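Cytidylyltransferase (Leptospira borgpetersenii serovar Hardjo-bovis, PDB 6OEW) probably transfers a nucleotidyl group, perhaps cytidylyl, to an acceptor in a metal-dependent reaction. Local coordinates at residues M120-F124 / I148-T152; G129-T135 / K182-Y188. All coordinates share one frame; numbering follows the deposited sequence.

Contacts 1 and 2 sit side by side, their centres about 8 Å apart, at one end of the mixed sheet that forms the core of this probable nucleotidyltransferase of GT-A-like fold. Contact 1 lays helix 114-126 over strand 149-152; contact 2 pairs strand 133-135 with the outermost strand 185-187. Along the chain the segments alternate: 120-124, 129-135, 148-152, 182-188. Strand 133-135 lies between 149-152 and 185-187 in the sheet, and the bond from I150 N to L134 O, probably a hydrogen bond at 2.7 Å, joins the two contacts. The same helix reaches both, since M120 O packs on L134 CD2 at 3.3 Å; helix 114-126 thus touches strands 149-152 and 133-135.

Contact 1: M120-F124 / I148-T152; sequences MVDLF and IEIFT
I150 meets the helix with both of its branches. Its CG2 lies over one face of the F124 ring, 4.0 Å from the centroid and 24° off the normal, a CH-pi contact displaced toward the ring's rim. The other branch ends in CD1, which packs 3.6 Å from M120 CB and 3.7 Å from V121 CG2. F124 has CG anti to its backbone N (chi1 -165°), and the ring reaches along the strand until CE1 is 3.4 Å from I150 O and T152 CG2 stands at its edge, in plane, 3.7 Å from CZ. At the other end, the M120 chain bends at chi3, bringing CE within 3.8 Å of I148 CG2. This is helix-on-sheet packing of an alpha/beta fold: the axes of 120-124 and 149-152 are 9.6 Å apart and run at 30°, with no hydrogen bond between the segments. Alternation from I148, just before the strand, turns I148 and I150 toward the helix, whereas E149 sets out away from it; E149 OE1 is in a salt bridge with R104 NH1. Neighbouring strands widen the apolar layer, with I101 and L134 both touching F124. T152, at the N-cap of helix 153-162, accepts a hydrogen bond from L155 N through OG1.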
ATOM      1  N   MET A 120       1.541   6.694 -11.349  1.00 25.48           N
ATOM      2  CA  MET A 120       0.955   7.684 -10.459  1.00 26.91           C
ATOM      3  C   MET A 120       2.012   8.654  -9.968  1.00 32.17           C
ATOM      4  O   MET A 120       1.758   9.864  -9.898  1.00 28.51           O
ATOM      5  CB  MET A 120       0.246   6.999  -9.282  1.00 27.81           C
ATOM      6  CG  MET A 120      -1.076   6.355  -9.696  1.00 30.72           C
ATOM      7  SD  MET A 120      -1.890   5.487  -8.313  1.00 27.94           S
ATOM      8  CE  MET A 120      -2.289   6.855  -7.228  1.00 25.59           C
ATOM      9  N   VAL A 121       3.207   8.151  -9.640  1.00 26.51           N
ATOM     10  CA  VAL A 121       4.267   9.057  -9.208  1.00 26.14           C
ATOM     11  C   VAL A 121       4.648   9.987 -10.355  1.00 26.25           C
ATOM     12  O   VAL A 121       4.849  11.189 -10.154  1.00 28.89           O
ATOM     13  CB  VAL A 121       5.494   8.283  -8.692  1.00 27.62           C
ATOM     14  CG1 VAL A 121       6.610   9.273  -8.405  1.00 30.92           C
ATOM     15  CG2 VAL A 121       5.174   7.458  -7.404  1.00 26.78           C
ATOM     16  N   ASP A 122       4.752   9.440 -11.580  1.00 27.31           N
ATOM     17  CA  ASP A 122       5.097  10.269 -12.737  1.00 30.99           C
ATOM     18  C   ASP A 122       4.084  11.391 -12.925  1.00 30.27           C
ATOM     19  O   ASP A 122       4.458  12.549 -13.171  1.00 28.07           O
ATOM     20  CB  ASP A 122       5.177   9.404 -14.003  1.00 30.58           C
ATOM     21  CG  ASP A 122       6.508   8.679 -14.140  1.00 42.98           C
ATOM     22  OD1 ASP A 122       7.413   8.922 -13.308  1.00 47.19           O
ATOM     23  OD2 ASP A 122       6.645   7.866 -15.080  1.00 49.65           O
ATOM     24  N   LEU A 123       2.793  11.069 -12.802  1.00 26.98           N
ATOM     25  CA  LEU A 123       1.764  12.101 -12.903  1.00 26.62           C
ATOM     26  C   LEU A 123       1.939  13.166 -11.821  1.00 28.81           C
ATOM     27  O   LEU A 123       1.816  14.370 -12.094  1.00 28.49           O
ATOM     28  CB  LEU A 123       0.372  11.455 -12.817  1.00 24.94           C
ATOM     29  CG  LEU A 123      -0.857  12.350 -13.066  1.00 27.99           C
ATOM     30  CD1 LEU A 123      -0.929  12.838 -14.523  1.00 30.61           C
ATOM     31  CD2 LEU A 123      -2.138  11.620 -12.702  1.00 28.40           C
ATOM     32  N   PHE A 124       2.220  12.736 -10.583  1.00 29.29           N
ATOM     33  CA  PHE A 124       2.414  13.664  -9.473  1.00 25.96           C
ATOM     34  C   PHE A 124       3.587  14.593  -9.755  1.00 27.20           C
ATOM     35  O   PHE A 124       3.464  15.826  -9.666  1.00 29.71           O
ATOM     36  CB  PHE A 124       2.622  12.849  -8.171  1.00 25.15           C
ATOM     37  CG  PHE A 124       2.473  13.633  -6.896  1.00 28.59           C
ATOM     38  CD1 PHE A 124       1.338  13.490  -6.125  1.00 26.72           C
ATOM     39  CD2 PHE A 124       3.474  14.487  -6.457  1.00 34.82           C
ATOM     40  CE1 PHE A 124       1.207  14.172  -4.887  1.00 32.85           C
ATOM     41  CE2 PHE A 124       3.339  15.194  -5.263  1.00 37.39           C
ATOM     42  CZ  PHE A 124       2.202  15.022  -4.477  1.00 35.25           C
ATOM     43  N   ILE A 148      -3.075   3.076  -3.497  1.00 31.38           N
ATOM     44  CA  ILE A 148      -1.879   3.903  -3.532  1.00 33.25           C
ATOM     45  C   ILE A 148      -2.306   5.321  -3.220  1.00 31.79           C
ATOM     46  O   ILE A 148      -3.259   5.831  -3.821  1.00 28.51           O
ATOM     47  CB  ILE A 148      -1.190   3.834  -4.913  1.00 33.48           C
ATOM     48  CG1 ILE A 148      -0.746   2.394  -5.221  1.00 31.92           C
ATOM     49  CG2 ILE A 148      -0.021   4.819  -4.961  1.00 31.27           C
ATOM     50  CD1 ILE A 148      -0.444   2.106  -6.756  1.00 28.44           C
ATOM     51  N   GLU A 149      -1.619   5.948  -2.279  1.00 28.18           N
ATOM     52  CA  GLU A 149      -1.781   7.356  -1.969  1.00 29.44           C
ATOM     53  C   GLU A 149      -0.411   7.996  -2.038  1.00 28.68           C
ATOM     54  O   GLU A 149       0.579   7.396  -1.610  1.00 35.24           O
ATOM     55  CB  GLU A 149      -2.413   7.563  -0.562  1.00 29.24           C
ATOM     56  CG  GLU A 149      -3.776   6.921  -0.475  1.00 33.10           C
ATOM     57  CD  GLU A 149      -4.175   6.544   0.946  1.00 36.75           C
ATOM     58  OE1 GLU A 149      -3.321   6.012   1.691  1.00 37.65           O
ATOM     59  OE2 GLU A 149      -5.350   6.784   1.290  1.00 38.54           O
ATOM     60  N   ILE A 150      -0.347   9.183  -2.629  1.00 27.59           N
ATOM     61  CA  ILE A 150       0.895   9.933  -2.776  1.00 26.78           C
ATOM     62  C   ILE A 150       0.660  11.340  -2.268  1.00 27.82           C
ATOM     63  O   ILE A 150      -0.283  12.007  -2.704  1.00 33.14           O
ATOM     64  CB  ILE A 150       1.361   9.965  -4.246  1.00 26.20           C
ATOM     65  CG1 ILE A 150       1.404   8.524  -4.796  1.00 34.69           C
ATOM     66  CG2 ILE A 150       2.715  10.621  -4.313  1.00 28.23           C
ATOM     67  CD1 ILE A 150       1.745   8.456  -6.321  1.00 29.65           C
ATOM     68  N   PHE A 151       1.525  11.809  -1.371  1.00 33.37           N
ATOM     69  CA  PHE A 151       1.383  13.179  -0.911  1.00 35.36           C
ATOM     70  C   PHE A 151       2.733  13.743  -0.501  1.00 35.11           C
ATOM     71  O   PHE A 151       3.692  13.004  -0.251  1.00 34.55           O
ATOM     72  CB  PHE A 151       0.378  13.279   0.237  1.00 30.66           C
ATOM     73  CG  PHE A 151       0.524  12.190   1.267  1.00 37.13           C
ATOM     74  CD1 PHE A 151       1.438  12.320   2.301  1.00 35.95           C
ATOM     75  CD2 PHE A 151      -0.249  11.043   1.197  1.00 35.92           C
ATOM     76  CE1 PHE A 151       1.574  11.311   3.266  1.00 33.90           C
ATOM     77  CE2 PHE A 151      -0.116  10.038   2.137  1.00 33.76           C
ATOM     78  CZ  PHE A 151       0.791  10.160   3.173  1.00 32.77           C
ATOM     79  N   THR A 152       2.797  15.074  -0.461  1.00 36.26           N
ATOM     80  CA  THR A 152       4.022  15.780  -0.117  1.00 33.18           C
ATOM     81  C   THR A 152       4.267  15.708   1.383  1.00 37.33           C
ATOM     82  O   THR A 152       3.343  15.541   2.183  1.00 33.56           O
ATOM     83  CB  THR A 152       3.970  17.256  -0.538  1.00 36.71           C
ATOM     84  OG1 THR A 152       2.939  17.946   0.180  1.00 36.65           O
ATOM     85  CG2 THR A 152       3.725  17.397  -2.049  1.00 40.07           C
TER

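Contact 2: G129-T135 / K182-Y188; sequences GRIEFLT and KFKFFEY
Strands 133-135 and 185-187 run parallel, 4.9 Å apart at closest approach and at 21°, with F133 opposite F185, L134 opposite F186 and T135 opposite E187. This pairing adds the outermost strand, 185-187, to the mixed sheet of the GT-A-like fold. F186 bonds to the neighbouring strand with both its backbone polar atoms, its N donating to F133 O (3.0 Å) and its O accepting from T135 N; Y188 N then continues the pattern to T135 O (2.8 Å). Ahead of the strands, K184 is the centre of an inverse gamma turn, and its carbonyl O takes two donors, E132 N and F133 N. The first approaches on a lone pair in the carbonyl plane; the second is tilted 32° from that plane.

Side chains divide between the two faces of the sheet. On one, the F133 and F185 rings point the same way with planes at 20°, but they are slid so far apart that they barely overlap; T135 CG2 sits beside F185 CZ. Helix 174-178 covers this face, V176 touching both rings. On the other face, that of L134 and F186, L134 CD1 packs on F186 CB and Y188 CB. In the modelled conformer, I131 CG1 approaches the F186 ring obliquely at CD2, while R130 O lies at that ring's edge, near its plane. I131 and L134 both touch F124 of helix 114-126.

Just before the strands, side chains bond to main chain in both directions. E132 CG stands between its own backbone N and carbonyl carbon, and the extended chain brings OE2 to K184 N at 2.8 Å, received on the anti side of the carboxylate. K184 reaches back fully extended, and its NZ donates to G129 O at 3.0 Å.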
ATOM      1  N   GLY A 129       3.482  21.247  -7.691  1.00 51.32           N
ATOM      2  CA  GLY A 129       2.911  22.508  -7.281  1.00 57.78           C
ATOM      3  C   GLY A 129       1.446  22.680  -7.611  1.00 59.65           C
ATOM      4  O   GLY A 129       0.816  23.611  -7.095  1.00 66.86           O
ATOM      5  N   ARG A 130       0.888  21.820  -8.465  1.00 40.97           N
ATOM      6  CA  ARG A 130      -0.547  21.790  -8.684  1.00 35.18           C
ATOM      7  C   ARG A 130      -1.217  20.631  -7.983  1.00 33.95           C
ATOM      8  O   ARG A 130      -2.449  20.580  -7.957  1.00 40.72           O
ATOM      9  CB  ARG A 130      -0.898  21.679 -10.179  1.00 40.25           C
ATOM     10  CG  ARG A 130      -0.015  22.378 -11.106  1.00 47.56           C
ATOM     11  CD  ARG A 130      -0.579  22.250 -12.514  1.00 41.87           C
ATOM     12  NE  ARG A 130       0.221  23.047 -13.401  1.00 45.98           N
ATOM     13  CZ  ARG A 130       1.082  22.551 -14.275  1.00 45.88           C
ATOM     14  NH1 ARG A 130       1.784  23.378 -15.025  1.00 51.74           N
ATOM     15  NH2 ARG A 130       1.213  21.231 -14.411  1.00 37.52           N
ATOM     16  N   ILE A 131      -0.449  19.672  -7.472  1.00 41.91           N
ATOM     17  CA  ILE A 131      -0.989  18.505  -6.776  0.57 39.26           C
ATOM     18  C   ILE A 131      -0.207  18.318  -5.490  1.00 41.86           C
ATOM     19  O   ILE A 131       1.027  18.346  -5.495  1.00 42.14           O
ATOM     20  CB  ILE A 131      -0.910  17.209  -7.610  0.57 37.61           C
ATOM     21  CG1 ILE A 131      -1.613  17.363  -8.958  0.57 39.63           C
ATOM     22  CG2 ILE A 131      -1.490  16.020  -6.807  0.57 33.96           C
ATOM     23  CD1 ILE A 131      -1.608  16.109  -9.813  0.57 40.86           C
ATOM     24  N   GLU A 132      -0.917  18.133  -4.388  1.00 37.06           N
ATOM     25  CA  GLU A 132      -0.247  17.746  -3.161  1.00 40.79           C
ATOM     26  C   GLU A 132      -0.722  16.394  -2.656  1.00 35.48           C
ATOM     27  O   GLU A 132      -0.068  15.821  -1.775  1.00 32.05           O
ATOM     28  CB  GLU A 132      -0.442  18.811  -2.077  1.00 46.35           C
ATOM     29  CG  GLU A 132      -1.875  19.120  -1.750  1.00 45.53           C
ATOM     30  CD  GLU A 132      -2.003  20.340  -0.843  1.00 50.64           C
ATOM     31  OE1 GLU A 132      -0.987  20.745  -0.227  1.00 56.30           O
ATOM     32  OE2 GLU A 132      -3.117  20.893  -0.743  1.00 41.71           O
ATOM     33  N   PHE A 133      -1.802  15.859  -3.224  1.00 28.01           N
ATOM     34  CA  PHE A 133      -2.354  14.576  -2.795  1.00 28.58           C
ATOM     35  C   PHE A 133      -2.970  13.874  -3.998  1.00 30.96           C
ATOM     36  O   PHE A 133      -3.902  14.398  -4.620  1.00 32.04           O
ATOM     37  CB  PHE A 133      -3.399  14.815  -1.713  1.00 28.51           C
ATOM     38  CG  PHE A 133      -3.849  13.568  -1.005  1.00 30.02           C
ATOM     39  CD1 PHE A 133      -3.364  13.276   0.250  1.00 33.63           C
ATOM     40  CD2 PHE A 133      -4.785  12.722  -1.579  1.00 33.38           C
ATOM     41  CE1 PHE A 133      -3.790  12.131   0.939  1.00 36.80           C
ATOM     42  CE2 PHE A 133      -5.224  11.578  -0.906  1.00 36.64           C
ATOM     43  CZ  PHE A 133      -4.721  11.275   0.337  1.00 33.65           C
ATOM     44  N   LEU A 134      -2.459  12.690  -4.319  1.00 28.15           N
ATOM     45  CA  LEU A 134      -2.976  11.868  -5.411  1.00 29.89           C
ATOM     46  C   LEU A 134      -3.348  10.505  -4.830  1.00 31.32           C
ATOM     47  O   LEU A 134      -2.528   9.881  -4.150  1.00 30.63           O
ATOM     48  CB  LEU A 134      -1.942  11.716  -6.533  1.00 28.44           C
ATOM     49  CG  LEU A 134      -2.337  10.854  -7.745  1.00 29.20           C
ATOM     50  CD1 LEU A 134      -3.546  11.436  -8.472  1.00 29.52           C
ATOM     51  CD2 LEU A 134      -1.196  10.585  -8.712  1.00 29.41           C
ATOM     52  N   THR A 135      -4.575  10.047  -5.097  1.00 26.32           N
ATOM     53  CA  THR A 135      -5.022   8.730  -4.627  1.00 29.24           C
ATOM     54  C   THR A 135      -5.722   7.993  -5.757  1.00 30.30           C
ATOM     55  O   THR A 135      -6.272   8.605  -6.675  1.00 32.22           O
ATOM     56  CB  THR A 135      -5.971   8.848  -3.393  1.00 35.54           C
ATOM     57  OG1 THR A 135      -6.440   7.548  -2.991  1.00 31.29           O
ATOM     58  CG2 THR A 135      -7.178   9.720  -3.696  1.00 29.78           C
ATOM     59  N   LYS A 182     -10.249  21.604   0.216  1.00 53.72           N
ATOM     60  CA  LYS A 182      -9.219  22.325   0.953  1.00 50.64           C
ATOM     61  C   LYS A 182      -7.800  21.996   0.490  1.00 45.52           C
ATOM     62  O   LYS A 182      -6.850  22.647   0.942  1.00 51.29           O
ATOM     63  CB  LYS A 182      -9.348  22.028   2.454  1.00 48.51           C
ATOM     64  CG  LYS A 182     -10.662  22.522   3.065  1.00 57.12           C
ATOM     65  CD  LYS A 182     -10.711  22.330   4.585  1.00 59.04           C
ATOM     66  CE  LYS A 182     -12.001  22.879   5.169  1.00 59.59           C
ATOM     67  NZ  LYS A 182     -12.076  24.353   5.014  1.00 66.86           N
ATOM     68  N   PHE A 183      -7.624  21.022  -0.394  1.00 44.73           N
ATOM     69  CA  PHE A 183      -6.300  20.568  -0.796  1.00 43.57           C
ATOM     70  C   PHE A 183      -6.201  20.477  -2.313  1.00 39.67           C
ATOM     71  O   PHE A 183      -7.209  20.446  -3.023  1.00 41.52           O
ATOM     72  CB  PHE A 183      -5.976  19.204  -0.191  1.00 43.28           C
ATOM     73  CG  PHE A 183      -6.049  19.173   1.299  1.00 43.58           C
ATOM     74  CD1 PHE A 183      -4.950  19.517   2.062  1.00 47.70           C
ATOM     75  CD2 PHE A 183      -7.221  18.791   1.943  1.00 43.82           C
ATOM     76  CE1 PHE A 183      -5.017  19.486   3.449  1.00 44.60           C
ATOM     77  CE2 PHE A 183      -7.288  18.760   3.328  1.00 44.47           C
ATOM     78  CZ  PHE A 183      -6.190  19.111   4.077  1.00 42.16           C
ATOM     79  N   LYS A 184      -4.964  20.434  -2.805  1.00 43.31           N
ATOM     80  CA  LYS A 184      -4.726  20.204  -4.232  1.00 37.93           C
ATOM     81  C   LYS A 184      -4.827  18.691  -4.446  1.00 35.89           C
ATOM     82  O   LYS A 184      -3.840  17.961  -4.581  1.00 39.32           O
ATOM     83  CB  LYS A 184      -3.396  20.822  -4.657  1.00 39.34           C
ATOM     84  CG  LYS A 184      -3.358  22.327  -4.356  1.00 44.25           C
ATOM     85  CD  LYS A 184      -2.092  23.003  -4.833  1.00 52.19           C
ATOM     86  CE  LYS A 184      -2.184  24.519  -4.675  1.00 55.25           C
ATOM     87  NZ  LYS A 184      -0.981  25.169  -5.238  1.00 61.39           N
ATOM     88  N   PHE A 185      -6.081  18.235  -4.505  1.00 36.13           N
ATOM     89  CA  PHE A 185      -6.494  16.838  -4.432  1.00 34.40           C
ATOM     90  C   PHE A 185      -6.824  16.319  -5.824  1.00 38.13           C
ATOM     91  O   PHE A 185      -7.525  16.995  -6.584  1.00 43.59           O
ATOM     92  CB  PHE A 185      -7.732  16.737  -3.528  1.00 32.97           C
ATOM     93  CG  PHE A 185      -8.300  15.339  -3.387  1.00 39.43           C
ATOM     94  CD1 PHE A 185      -7.785  14.456  -2.445  1.00 38.90           C
ATOM     95  CD2 PHE A 185      -9.385  14.936  -4.158  1.00 35.88           C
ATOM     96  CE1 PHE A 185      -8.319  13.178  -2.299  1.00 37.60           C
ATOM     97  CE2 PHE A 185      -9.932  13.660  -4.023  1.00 37.14           C
ATOM     98  CZ  PHE A 185      -9.398  12.777  -3.087  1.00 38.81           C
ATOM     99  N   PHE A 186      -6.331  15.123  -6.157  1.00 32.27           N
ATOM    100  CA  PHE A 186      -6.588  14.524  -7.460  1.00 34.43           C
ATOM    101  C   PHE A 186      -6.681  13.019  -7.341  1.00 34.54           C
ATOM    102  O   PHE A 186      -6.094  12.416  -6.441  1.00 34.82           O
ATOM    103  CB  PHE A 186      -5.512  14.910  -8.467  1.00 38.13           C
ATOM    104  CG  PHE A 186      -5.587  16.331  -8.822  1.00 48.64           C
ATOM    105  CD1 PHE A 186      -6.520  16.760  -9.743  1.00 48.81           C
ATOM    106  CD2 PHE A 186      -4.824  17.266  -8.140  1.00 55.37           C
ATOM    107  CE1 PHE A 186      -6.636  18.096 -10.036  1.00 61.29           C
ATOM    108  CE2 PHE A 186      -4.927  18.608  -8.437  1.00 57.69           C
ATOM    109  CZ  PHE A 186      -5.837  19.023  -9.377  1.00 62.67           C
ATOM    110  N   GLU A 187      -7.395  12.418  -8.292  1.00 35.08           N
ATOM    111  CA  GLU A 187      -7.661  10.988  -8.255  1.00 34.41           C
ATOM    112  C   GLU A 187      -7.228  10.311  -9.549  1.00 34.40           C
ATOM    113  O   GLU A 187      -7.269  10.899 -10.630  1.00 32.60           O
ATOM    114  CB  GLU A 187      -9.136  10.720  -8.009  1.00 31.23           C
ATOM    115  CG  GLU A 187      -9.639  11.314  -6.698  1.00 35.33           C
ATOM    116  CD  GLU A 187     -11.074  10.933  -6.442  1.00 40.75           C
ATOM    117  OE1 GLU A 187     -11.977  11.765  -6.680  1.00 38.71           O
ATOM    118  OE2 GLU A 187     -11.289   9.777  -6.042  1.00 42.17           O
ATOM    119  N   TYR A 188      -6.869   9.047  -9.424  1.00 31.76           N
ATOM    120  CA  TYR A 188      -6.324   8.282 -10.532  1.00 32.19           C
ATOM    121  C   TYR A 188      -7.229   7.092 -10.831  1.00 33.13           C
ATOM    122  O   TYR A 188      -7.340   6.177  -9.990  1.00 32.30           O
ATOM    123  CB  TYR A 188      -4.904   7.845 -10.199  1.00 31.10           C
ATOM    124  CG  TYR A 188      -4.164   7.255 -11.367  1.00 32.95           C
ATOM    125  CD1 TYR A 188      -3.568   8.076 -12.326  1.00 37.10           C
ATOM    126  CD2 TYR A 188      -4.101   5.884 -11.538  1.00 37.88           C
ATOM    127  CE1 TYR A 188      -2.897   7.526 -13.413  1.00 36.02           C
ATOM    128  CE2 TYR A 188      -3.443   5.325 -12.613  1.00 36.89           C
ATOM    129  CZ  TYR A 188      -2.838   6.149 -13.539  1.00 35.21           C
ATOM    130  OH  TYR A 188      -2.195   5.564 -14.582  1.00 43.32           O
TER